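Local coordinates for apical membrane antigen 1, soluble form (Toxoplasma gondii, PDB 2X2Z), which takes part in host-cell invasion as the parasite-surface component of the moving junction, the ring formed between the parasite and host plasma membranes, at residues F22-H27 / G305-F310; T245-T250 / A322-V327; D274-Y279 / D297-G302; L331-A336 / Q402-D407. One frame throughout, in Å; residues are numbered along the deposited sequence.

Overall arrangement
The four contacts run from the buried join of two domains to the open surface. Interaction 1 is the most buried: a tyrosine of DII reaches the glycosylated loop of DI. Interaction 2 stays within DII and borders interaction 1 in the same sheet, since strands 308-313 and 319-324 are neighbours in it; here waters and small side chains do the work at a partly exposed edge. Interaction 3, about 38 Å between centres from interaction 4, is a surface contact between two parts of one long DII loop, held by one carboxylate and two prolines. Interaction 4 joins DII to DIII through serines on crossing strands. Interactions 1 and 2 both touch the glycan, through Asn23, His26 and Val327.

Interaction 1: residues F22-H27 / G305-F310; sequences FNLTHH and GRNYGF. With NAG (2-acetamido-2-deoxy-beta-D-glucopyranose), chain E.
Phe22 O and Leu24 CD1 approach the ring of Tyr308 obliquely; its CE1 is 3.0 Å from Phe22 O and 3.7 Å from Leu24 CD1. One face of the ring has Asn307 CB 3.8 Å above the plane, offset toward the rim, while a water lies in the plane at the edge. The same methyl of Leu24 packs on Asn307 CB, so a branched apolar side chain fills the angle between ring and asparagine. With CG beside its own backbone N (chi1 -49°), Tyr308 sends its hydroxyl to the backbone amide of Leu24, where OH accepts from Leu24 N at 3.1 Å with an N-H...O angle of 158°. Tyrosine suits the place: its ring gives Leu24 an apolar surface, and the hydroxyl at the far end gives the amide an acceptor. Tyr308 starts strand 308-313 of DII and the loop follows helix 13-20 of DI, making this a buried bridge between the two domains. Asn307 serves a different partner, its OD1 accepting from Ala272 N. Asn23, whose side chain starts away from segment 305-310, carries the N-linked sugar on ND2, bonded to C1 at 1.4 Å. Asn23 OD1 accepts from His26 N at 3.0 Å, from above the carbonyl plane, in an Asx motif.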
# COMPACT_ATOMS: atom_id res chain seq x y z
N PHE A 22 -6.28 -3.54 -9.85
CA PHE A 22 -5.62 -4.42 -8.85
C PHE A 22 -4.23 -4.83 -9.22
O PHE A 22 -3.56 -5.48 -8.42
CB PHE A 22 -6.43 -5.69 -8.56
CG PHE A 22 -7.81 -5.37 -8.09
CD1 PHE A 22 -8.02 -4.97 -6.76
CD2 PHE A 22 -8.88 -5.42 -8.98
CE1 PHE A 22 -9.30 -4.63 -6.32
CE2 PHE A 22 -10.19 -5.13 -8.56
CZ PHE A 22 -10.38 -4.70 -7.21
N ASN A 23 -3.79 -4.45 -10.41
CA ASN A 23 -2.45 -4.80 -10.80
C ASN A 23 -1.38 -3.82 -10.29
O ASN A 23 -1.07 -2.78 -10.93
CB ASN A 23 -2.36 -5.01 -12.31
CG ASN A 23 -1.03 -5.55 -12.74
OD1 ASN A 23 -0.02 -5.47 -12.01
ND2 ASN A 23 -1.02 -6.11 -13.89
N LEU A 24 -0.74 -4.17 -9.18
CA LEU A 24 0.15 -3.21 -8.47
C LEU A 24 1.47 -3.16 -9.19
O LEU A 24 2.19 -2.22 -9.05
CB LEU A 24 0.40 -3.60 -6.98
CG LEU A 24 -0.84 -3.39 -6.16
CD1 LEU A 24 -0.97 -4.18 -4.83
CD2 LEU A 24 -1.08 -1.81 -5.93
N THR A 25 1.80 -4.20 -9.95
CA THR A 25 3.03 -4.19 -10.71
C THR A 25 2.86 -3.17 -11.85
O THR A 25 3.80 -2.49 -12.23
CB THR A 25 3.27 -5.58 -11.30
OG1 THR A 25 3.31 -6.54 -10.22
CG2 THR A 25 4.59 -5.62 -12.03
N HIS A 26 1.65 -3.02 -12.34
CA HIS A 26 1.42 -2.12 -13.48
C HIS A 26 1.38 -0.64 -13.11
O HIS A 26 2.09 0.18 -13.73
CB HIS A 26 0.12 -2.53 -14.18
CG HIS A 26 -0.04 -1.90 -15.51
ND1 HIS A 26 0.78 -2.22 -16.58
CD2 HIS A 26 -0.86 -0.91 -15.94
CE1 HIS A 26 0.44 -1.46 -17.61
NE2 HIS A 26 -0.55 -0.66 -17.25
N HIS A 27 0.56 -0.28 -12.11
CA HIS A 27 0.35 1.13 -11.74
C HIS A 27 1.27 1.65 -10.64
O HIS A 27 1.94 2.68 -10.80
CB HIS A 27 -1.10 1.37 -11.36
CG HIS A 27 -2.09 0.88 -12.38
ND1 HIS A 27 -2.22 1.48 -13.63
CD2 HIS A 27 -3.01 -0.12 -12.33
CE1 HIS A 27 -3.19 0.87 -14.29
NE2 HIS A 27 -3.66 -0.11 -13.54
N GLY A 305 5.02 -9.03 -5.77
CA GLY A 305 5.06 -9.64 -4.43
C GLY A 305 3.71 -10.17 -4.02
O GLY A 305 2.71 -10.00 -4.76
N ARG A 306 3.70 -10.88 -2.88
CA ARG A 306 2.49 -11.47 -2.32
C ARG A 306 1.70 -10.34 -1.71
O ARG A 306 1.71 -10.13 -0.50
CB ARG A 306 2.87 -12.51 -1.25
CG ARG A 306 1.73 -13.28 -0.68
CD ARG A 306 2.22 -14.41 0.22
NE ARG A 306 3.22 -15.21 -0.47
CZ ARG A 306 2.93 -16.23 -1.27
NH1 ARG A 306 1.66 -16.58 -1.46
NH2 ARG A 306 3.91 -16.90 -1.87
N ASN A 307 1.02 -9.59 -2.59
CA ASN A 307 0.31 -8.37 -2.21
C ASN A 307 -1.18 -8.55 -2.07
O ASN A 307 -1.90 -7.56 -1.76
CB ASN A 307 0.59 -7.25 -3.31
CG ASN A 307 2.10 -6.98 -3.50
OD1 ASN A 307 2.89 -7.11 -2.55
ND2 ASN A 307 2.52 -6.67 -4.72
N TYR A 308 -1.69 -9.75 -2.41
CA TYR A 308 -3.09 -9.93 -2.69
C TYR A 308 -3.65 -10.95 -1.75
O TYR A 308 -2.97 -11.91 -1.44
CB TYR A 308 -3.37 -10.35 -4.16
CG TYR A 308 -2.63 -9.44 -5.11
CD1 TYR A 308 -3.17 -8.20 -5.49
CD2 TYR A 308 -1.39 -9.82 -5.60
CE1 TYR A 308 -2.45 -7.29 -6.31
CE2 TYR A 308 -0.65 -9.00 -6.43
CZ TYR A 308 -1.20 -7.71 -6.80
OH TYR A 308 -0.47 -6.85 -7.62
N GLY A 309 -4.88 -10.73 -1.29
CA GLY A 309 -5.52 -11.81 -0.51
C GLY A 309 -6.98 -11.58 -0.26
O GLY A 309 -7.54 -10.51 -0.59
N PHE A 310 -7.64 -12.56 0.34
CA PHE A 310 -9.01 -12.33 0.79
C PHE A 310 -9.31 -13.08 2.07
O PHE A 310 -8.76 -14.18 2.30
CB PHE A 310 -10.05 -12.73 -0.26
CG PHE A 310 -9.87 -14.09 -0.86
CD1 PHE A 310 -9.12 -14.25 -2.02
CD2 PHE A 310 -10.46 -15.24 -0.27
CE1 PHE A 310 -8.95 -15.51 -2.61
CE2 PHE A 310 -10.33 -16.48 -0.88
CZ PHE A 310 -9.58 -16.61 -2.06
C1 NAG E . 0.17 -6.64 -14.48
C2 NAG E . -0.14 -7.66 -15.58
C3 NAG E . 1.16 -8.23 -16.08
C4 NAG E . 2.15 -7.11 -16.49
C5 NAG E . 2.27 -6.02 -15.40
C6 NAG E . 3.09 -4.86 -15.96
C7 NAG E . -2.13 -9.21 -15.46
C8 NAG E . -2.96 -8.33 -16.34
N2 NAG E . -0.89 -8.82 -15.15
O3 NAG E . 0.83 -9.11 -17.14
O4 NAG E . 3.47 -7.53 -16.86
O5 NAG E . 0.97 -5.59 -14.96
O6 NAG E . 2.34 -4.07 -16.89
O7 NAG E . -2.60 -10.29 -15.00
O HOH W 1 1.88 -7.35 -7.82

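Interaction 2: residues T245-T250 / A322-V327; sequences TELTDT and ALSDQV. With NAG (2-acetamido-2-deoxy-beta-D-glucopyranose), chain E.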
# COMPACT_ATOMS: atom_id res chain seq x y z
N THR A 245 -7.67 -20.02 -3.22
CA THR A 245 -7.66 -21.27 -2.42
C THR A 245 -7.37 -22.53 -3.30
O THR A 245 -6.91 -23.60 -2.79
CB THR A 245 -8.95 -21.52 -1.61
OG1 THR A 245 -10.06 -21.77 -2.50
CG2 THR A 245 -9.25 -20.37 -0.59
N GLU A 246 -7.55 -22.38 -4.61
CA GLU A 246 -7.34 -23.50 -5.56
C GLU A 246 -5.97 -23.51 -6.21
O GLU A 246 -5.67 -24.42 -6.98
CB GLU A 246 -8.40 -23.49 -6.69
CG GLU A 246 -9.80 -23.84 -6.23
CD GLU A 246 -10.63 -24.30 -7.42
OE1 GLU A 246 -10.23 -25.25 -8.12
OE2 GLU A 246 -11.67 -23.69 -7.70
N LEU A 247 -5.17 -22.48 -5.93
CA LEU A 247 -3.81 -22.38 -6.43
C LEU A 247 -2.76 -22.95 -5.45
O LEU A 247 -2.77 -22.71 -4.24
CB LEU A 247 -3.48 -20.92 -6.77
CG LEU A 247 -3.93 -20.16 -8.04
CD1 LEU A 247 -5.17 -20.62 -8.75
CD2 LEU A 247 -3.98 -18.66 -7.81
N THR A 248 -1.80 -23.64 -6.04
CA THR A 248 -0.75 -24.38 -5.39
C THR A 248 0.21 -23.54 -4.53
O THR A 248 0.66 -23.98 -3.47
CB THR A 248 -0.01 -25.15 -6.57
OG1 THR A 248 -0.44 -26.51 -6.58
CG2 THR A 248 1.44 -25.03 -6.51
N ASP A 249 0.52 -22.36 -4.99
CA ASP A 249 1.46 -21.47 -4.31
C ASP A 249 0.83 -20.44 -3.34
O ASP A 249 1.52 -19.55 -2.84
CB ASP A 249 2.32 -20.75 -5.34
CG ASP A 249 1.46 -20.04 -6.39
OD1 ASP A 249 0.23 -20.18 -6.32
OD2 ASP A 249 2.01 -19.42 -7.32
N THR A 250 -0.46 -20.59 -3.05
CA THR A 250 -1.17 -19.69 -2.08
C THR A 250 -0.83 -20.03 -0.64
O THR A 250 -0.67 -21.20 -0.26
CB THR A 250 -2.69 -19.76 -2.27
OG1 THR A 250 -3.01 -19.23 -3.55
CG2 THR A 250 -3.50 -19.04 -1.11
N ALA A 322 -6.43 -16.13 2.43
CA ALA A 322 -5.69 -16.69 1.33
C ALA A 322 -4.81 -15.58 0.73
O ALA A 322 -5.33 -14.57 0.24
CB ALA A 322 -6.66 -17.24 0.28
N LEU A 323 -3.49 -15.78 0.77
CA LEU A 323 -2.52 -14.83 0.29
C LEU A 323 -1.79 -15.33 -0.97
O LEU A 323 -1.34 -16.48 -1.03
CB LEU A 323 -1.50 -14.56 1.39
CG LEU A 323 -2.03 -14.10 2.74
CD1 LEU A 323 -1.00 -14.36 3.95
CD2 LEU A 323 -2.46 -12.59 2.69
N SER A 324 -1.66 -14.45 -1.97
CA SER A 324 -1.06 -14.86 -3.24
C SER A 324 -0.22 -13.73 -3.82
O SER A 324 -0.53 -12.56 -3.63
CB SER A 324 -2.20 -15.25 -4.23
OG SER A 324 -1.69 -15.64 -5.52
N ASP A 325 0.84 -14.07 -4.56
CA ASP A 325 1.46 -13.06 -5.42
C ASP A 325 0.88 -12.98 -6.82
O ASP A 325 1.37 -12.21 -7.67
CB ASP A 325 2.96 -13.28 -5.50
CG ASP A 325 3.32 -14.65 -6.06
OD1 ASP A 325 4.53 -14.92 -6.04
OD2 ASP A 325 2.47 -15.42 -6.58
N GLN A 326 -0.15 -13.78 -7.09
CA GLN A 326 -0.71 -13.77 -8.45
C GLN A 326 -1.68 -12.59 -8.71
O GLN A 326 -2.81 -12.53 -8.11
CB GLN A 326 -1.42 -15.08 -8.68
CG GLN A 326 -0.46 -16.32 -8.55
CD GLN A 326 0.57 -16.37 -9.70
OE1 GLN A 326 1.77 -16.08 -9.49
NE2 GLN A 326 0.10 -16.64 -10.90
N VAL A 327 -1.30 -11.68 -9.59
CA VAL A 327 -2.20 -10.57 -9.95
C VAL A 327 -3.57 -11.15 -10.39
O VAL A 327 -3.62 -12.01 -11.22
CB VAL A 327 -1.57 -9.67 -11.01
CG1 VAL A 327 -2.64 -8.62 -11.62
CG2 VAL A 327 -0.31 -8.96 -10.43
C1 NAG E . 0.17 -6.64 -14.48
C2 NAG E . -0.14 -7.66 -15.58
C3 NAG E . 1.16 -8.23 -16.08
C4 NAG E . 2.15 -7.11 -16.49
C5 NAG E . 2.27 -6.02 -15.40
C6 NAG E . 3.09 -4.86 -15.96
C7 NAG E . -2.13 -9.21 -15.46
C8 NAG E . -2.96 -8.33 -16.34
N2 NAG E . -0.89 -8.82 -15.15
O3 NAG E . 0.83 -9.11 -17.14
O4 NAG E . 3.47 -7.53 -16.86
O5 NAG E . 0.97 -5.59 -14.96
O6 NAG E . 2.34 -4.07 -16.89
O7 NAG E . -2.60 -10.29 -15.00
O HOH W 2 -1.17 -18.34 -5.31
O HOH W 3 1.11 -17.23 -4.70
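Thr250 lies along strand 322-324. Its CB is 3.8 Å from Leu323 O. From there the methyl CG2, anti to the backbone N, drops closer, to 3.4 Å from Leu323 O, and also packs on Ala322 CB at 3.9 Å; a residue as small as alanine lets the threonine lie this near the strand. The other branch, OG1, points to the polar side, where a bridging water donates to it at 2.7 Å and Tyr244 O is a further partner. That water also donates to Asp249 OD1 and bonds Ser324 OG at 2.8 Å, joining the two segments on this polar side. Ser324 OG in turn accepts from Gln326 N at 2.9 Å, an ST turn at the point where the chain leaves the strand. Asp249 and Asp325 cross at about a right angle, their OD2 atoms 4.1 Å apart, a proximity of like charges that the partly open setting probably softens. The type I turn Leu247-Thr250 leads into strand 251-254, the outermost strand beside 319-324 in the five-stranded sheet of DII, while Leu247 and Gln326 both rest on Val235 of strand 231-237.

Interaction 3: residues D274-Y279 / D297-G302; sequences DQPHTY and DQPHSG
Two irregular segments of DII, both from the long excursion between helix 258-267 and strand 308-313, are joined by a side-chain carboxylate of one that is bonded to a serine of the other. Asp274 OD1 is gripped by two donors of one residue: Ser301 N at 2.8 Å with a nearly straight N-H...O angle of 165°, and Ser301 OG at 2.7 Å. They come from opposite faces of the carboxylate plane, the hydroxyl on the syn side and the amide from above, which fixes how the carboxylate can turn. Serine suits the place because its short side chain, with OG between the backbone N and the carbonyl carbon (chi1 61°), presents hydroxyl and amide to the same oxygen. A water held by Gly302 N at 2.9 Å adds a weak bond to Asp274 OD1. Gly302 itself has a positive phi, a conformation that favours glycine. The second oxygen, Asp274 OD2, accepts from Gly31 N and Leu36 N, so this buried carboxylate is met by several donors, which would be expected to favour its ionised form. Further along, two prolines pack together: Pro299 CD is 3.7 Å from Pro276 CA and 4.1 Å from Pro276 CB, and Pro299 CG lies 3.7 Å from Gln275 O. With no amide hydrogen to offer, these residues pack ring on ring and on the backbone beside them. Next to them Arg48 of strand 45-49 in DI bonds to Asp274 O and touches Pro276, Gln298 and His300, so the paired segments lie against that DI strand.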
# COMPACT_ATOMS: atom_id res chain seq x y z
N ASP A 274 11.37 -3.19 -1.15
CA ASP A 274 12.61 -2.81 -1.79
C ASP A 274 13.80 -2.77 -0.79
O ASP A 274 14.83 -2.14 -1.06
CB ASP A 274 12.45 -1.44 -2.48
CG ASP A 274 11.42 -1.43 -3.59
OD1 ASP A 274 11.04 -2.50 -4.15
OD2 ASP A 274 10.94 -0.30 -3.92
N GLN A 275 13.69 -3.51 0.31
CA GLN A 275 14.69 -3.48 1.39
C GLN A 275 15.74 -4.59 1.18
O GLN A 275 15.37 -5.76 1.05
CB GLN A 275 14.04 -3.63 2.78
CG GLN A 275 15.01 -3.46 4.01
CD GLN A 275 15.26 -2.02 4.46
OE1 GLN A 275 15.93 -1.80 5.46
NE2 GLN A 275 14.74 -1.04 3.73
N PRO A 276 17.04 -4.22 1.19
CA PRO A 276 18.16 -5.12 0.99
C PRO A 276 18.35 -5.97 2.24
O PRO A 276 17.96 -5.53 3.33
CB PRO A 276 19.36 -4.17 0.82
CG PRO A 276 18.84 -2.79 1.08
CD PRO A 276 17.49 -2.90 1.66
N HIS A 277 18.96 -7.14 2.10
CA HIS A 277 19.13 -8.01 3.30
C HIS A 277 20.25 -7.58 4.23
O HIS A 277 20.24 -7.95 5.40
CB HIS A 277 19.24 -9.50 2.93
CG HIS A 277 20.05 -9.77 1.70
ND1 HIS A 277 21.42 -9.58 1.64
CD2 HIS A 277 19.70 -10.26 0.48
CE1 HIS A 277 21.87 -9.92 0.45
NE2 HIS A 277 20.85 -10.34 -0.28
N THR A 278 21.22 -6.80 3.72
CA THR A 278 22.29 -6.23 4.56
C THR A 278 22.47 -4.78 4.14
O THR A 278 22.46 -4.46 2.94
CB THR A 278 23.63 -6.91 4.34
OG1 THR A 278 24.10 -6.61 3.01
CG2 THR A 278 23.53 -8.46 4.54
N TYR A 279 22.67 -3.89 5.09
CA TYR A 279 22.70 -2.51 4.67
C TYR A 279 24.14 -2.07 4.26
O TYR A 279 25.07 -2.90 4.25
CB TYR A 279 21.90 -1.56 5.61
CG TYR A 279 20.63 -2.16 6.30
CD1 TYR A 279 19.90 -3.24 5.75
CD2 TYR A 279 20.17 -1.62 7.52
CE1 TYR A 279 18.74 -3.77 6.41
CE2 TYR A 279 19.01 -2.14 8.18
CZ TYR A 279 18.31 -3.20 7.65
OH TYR A 279 17.19 -3.67 8.40
N ASP A 297 23.72 -3.90 -4.82
CA ASP A 297 22.81 -5.06 -4.80
C ASP A 297 21.36 -4.79 -4.28
O ASP A 297 20.61 -5.75 -4.06
CB ASP A 297 23.46 -6.25 -4.05
CG ASP A 297 23.79 -5.92 -2.63
OD1 ASP A 297 23.61 -4.76 -2.24
OD2 ASP A 297 24.23 -6.83 -1.88
N GLN A 298 20.97 -3.53 -4.12
CA GLN A 298 19.60 -3.17 -3.70
C GLN A 298 18.52 -3.84 -4.55
O GLN A 298 18.70 -3.94 -5.78
CB GLN A 298 19.42 -1.63 -3.70
CG GLN A 298 19.29 -0.96 -5.04
CD GLN A 298 19.56 0.57 -4.99
OE1 GLN A 298 19.24 1.32 -5.95
NE2 GLN A 298 20.13 1.03 -3.88
N PRO A 299 17.42 -4.33 -3.94
CA PRO A 299 16.40 -4.85 -4.84
C PRO A 299 15.41 -3.77 -5.24
O PRO A 299 15.15 -2.83 -4.49
CB PRO A 299 15.67 -5.90 -4.00
CG PRO A 299 15.91 -5.52 -2.60
CD PRO A 299 17.12 -4.63 -2.53
N HIS A 300 14.84 -3.94 -6.41
CA HIS A 300 13.69 -3.17 -6.80
C HIS A 300 12.64 -4.22 -7.05
O HIS A 300 12.79 -5.00 -7.96
CB HIS A 300 13.97 -2.36 -8.04
CG HIS A 300 14.70 -1.09 -7.76
ND1 HIS A 300 14.95 -0.15 -8.73
CD2 HIS A 300 15.20 -0.59 -6.61
CE1 HIS A 300 15.62 0.85 -8.20
NE2 HIS A 300 15.80 0.60 -6.91
N SER A 301 11.60 -4.27 -6.22
CA SER A 301 10.53 -5.24 -6.43
C SER A 301 9.70 -4.84 -7.65
O SER A 301 9.08 -5.71 -8.28
CB SER A 301 9.60 -5.33 -5.20
OG SER A 301 9.02 -4.08 -4.97
N GLY A 302 9.68 -3.55 -7.98
CA GLY A 302 8.81 -3.05 -9.11
C GLY A 302 7.35 -3.35 -8.79
O GLY A 302 6.45 -3.37 -9.68
O HOH W 4 10.87 -1.12 -6.90

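Interaction 4: residues L331-A336 / Q402-D407; sequences LVSDSA and QSTSVD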
# COMPACT_ATOMS: atom_id res chain seq x y z
N LEU A 331 -12.63 -12.76 -10.60
CA LEU A 331 -13.20 -12.76 -9.26
C LEU A 331 -14.18 -13.91 -9.21
O LEU A 331 -14.85 -14.25 -10.21
CB LEU A 331 -13.99 -11.45 -8.94
CG LEU A 331 -13.22 -10.16 -9.07
CD1 LEU A 331 -14.18 -8.94 -9.05
CD2 LEU A 331 -12.07 -9.95 -8.10
N VAL A 332 -14.25 -14.45 -8.01
CA VAL A 332 -15.27 -15.37 -7.58
C VAL A 332 -16.18 -14.67 -6.56
O VAL A 332 -15.70 -14.13 -5.58
CB VAL A 332 -14.63 -16.63 -6.90
CG1 VAL A 332 -15.77 -17.43 -6.10
CG2 VAL A 332 -13.99 -17.63 -8.02
N SER A 333 -17.50 -14.69 -6.77
CA SER A 333 -18.40 -13.90 -5.93
C SER A 333 -18.64 -14.67 -4.66
O SER A 333 -18.77 -15.91 -4.70
CB SER A 333 -19.77 -13.67 -6.60
OG SER A 333 -20.27 -14.86 -7.16
N ASP A 334 -18.64 -13.95 -3.56
CA ASP A 334 -18.86 -14.59 -2.22
C ASP A 334 -19.17 -13.46 -1.29
O ASP A 334 -18.26 -12.75 -0.83
CB ASP A 334 -17.62 -15.38 -1.78
CG ASP A 334 -17.66 -15.83 -0.29
OD1 ASP A 334 -18.71 -15.62 0.41
OD2 ASP A 334 -16.63 -16.42 0.15
N SER A 335 -20.46 -13.28 -0.99
CA SER A 335 -20.92 -12.18 -0.10
C SER A 335 -20.22 -12.03 1.25
O SER A 335 -20.23 -10.92 1.80
CB SER A 335 -22.42 -12.29 0.16
OG SER A 335 -23.09 -12.14 -1.07
N ALA A 336 -19.68 -13.15 1.80
CA ALA A 336 -18.94 -13.14 3.06
C ALA A 336 -17.45 -12.81 2.91
O ALA A 336 -16.76 -12.53 3.90
CB ALA A 336 -19.08 -14.51 3.76
N GLN A 402 -22.32 -12.38 -10.58
CA GLN A 402 -21.90 -13.57 -9.78
C GLN A 402 -21.01 -14.42 -10.69
O GLN A 402 -21.19 -14.42 -11.93
CB GLN A 402 -23.08 -14.43 -9.32
CG GLN A 402 -24.25 -13.71 -8.58
CD GLN A 402 -23.82 -13.06 -7.30
OE1 GLN A 402 -23.45 -13.73 -6.33
NE2 GLN A 402 -23.92 -11.76 -7.27
N SER A 403 -20.06 -15.12 -10.06
CA SER A 403 -19.00 -15.89 -10.74
C SER A 403 -18.59 -16.94 -9.72
O SER A 403 -17.98 -16.61 -8.75
CB SER A 403 -17.82 -14.98 -11.04
OG SER A 403 -16.70 -15.68 -11.59
N THR A 404 -18.94 -18.20 -9.96
CA THR A 404 -18.60 -19.29 -9.03
C THR A 404 -18.24 -20.54 -9.87
O THR A 404 -18.37 -20.54 -11.09
CB THR A 404 -19.76 -19.66 -8.11
OG1 THR A 404 -20.86 -20.13 -8.88
CG2 THR A 404 -20.30 -18.49 -7.20
N SER A 405 -17.85 -21.61 -9.21
CA SER A 405 -17.65 -22.87 -9.86
C SER A 405 -18.65 -23.79 -9.26
O SER A 405 -18.75 -23.89 -8.01
CB SER A 405 -16.24 -23.39 -9.66
OG SER A 405 -15.32 -22.56 -10.36
N VAL A 406 -19.37 -24.47 -10.17
CA VAL A 406 -20.54 -25.29 -9.84
C VAL A 406 -20.35 -26.68 -10.45
O VAL A 406 -19.43 -26.88 -11.27
CB VAL A 406 -21.87 -24.66 -10.36
CG1 VAL A 406 -22.06 -23.20 -9.87
CG2 VAL A 406 -21.91 -24.69 -11.83
N ASP A 407 -21.19 -27.64 -10.05
CA ASP A 407 -21.19 -28.99 -10.62
C ASP A 407 -21.37 -29.03 -12.13
O ASP A 407 -22.16 -28.29 -12.69
CB ASP A 407 -22.30 -29.81 -9.94
CG ASP A 407 -21.92 -30.23 -8.51
OD1 ASP A 407 -20.75 -30.00 -8.15
OD2 ASP A 407 -22.78 -30.79 -7.77
O HOH W 5 -22.32 -13.18 -3.82
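Ser333 and Ser403 form the tight part of this contact, where backbone and hydroxyls interlock. Ser333 N donates to Ser403 O at 2.8 Å, and Ser403 N returns a nearly straight bond, 170°, to Ser333 OG at 2.9 Å. The hydroxyl can stand in for a carbonyl because chi1 of 46° holds OG between its own backbone N and carbonyl carbon, facing the other strand. Ser403 OG lies 2.7 Å from Leu331 O; with Gln392 OE1 also in reach, which of the two receives its single proton is not settled. Small serines let the backbones approach this closely. Strands 331-334 and 402-407 pass at 94°, with their axes 4.6 Å apart, so they meet at a crossing instead of running side by side in one sheet; the first is an edge strand of a three-stranded DII sheet and the second an edge strand of the DIII sheet. Next to the crossing Val332 CG1 packs 3.5 Å from Ser403 O, and Thr404 CG2 reaches Ser333 OG at 3.6 Å. Toward solvent the contact gives way to a long, weak link and a water bridge: Gln402, bent at chi2, has OE1 3.5 Å from Ser333 OG, a weak bond at most, and a water donates to Gln402 OE1 and also bonds the exposed Ser335 OG.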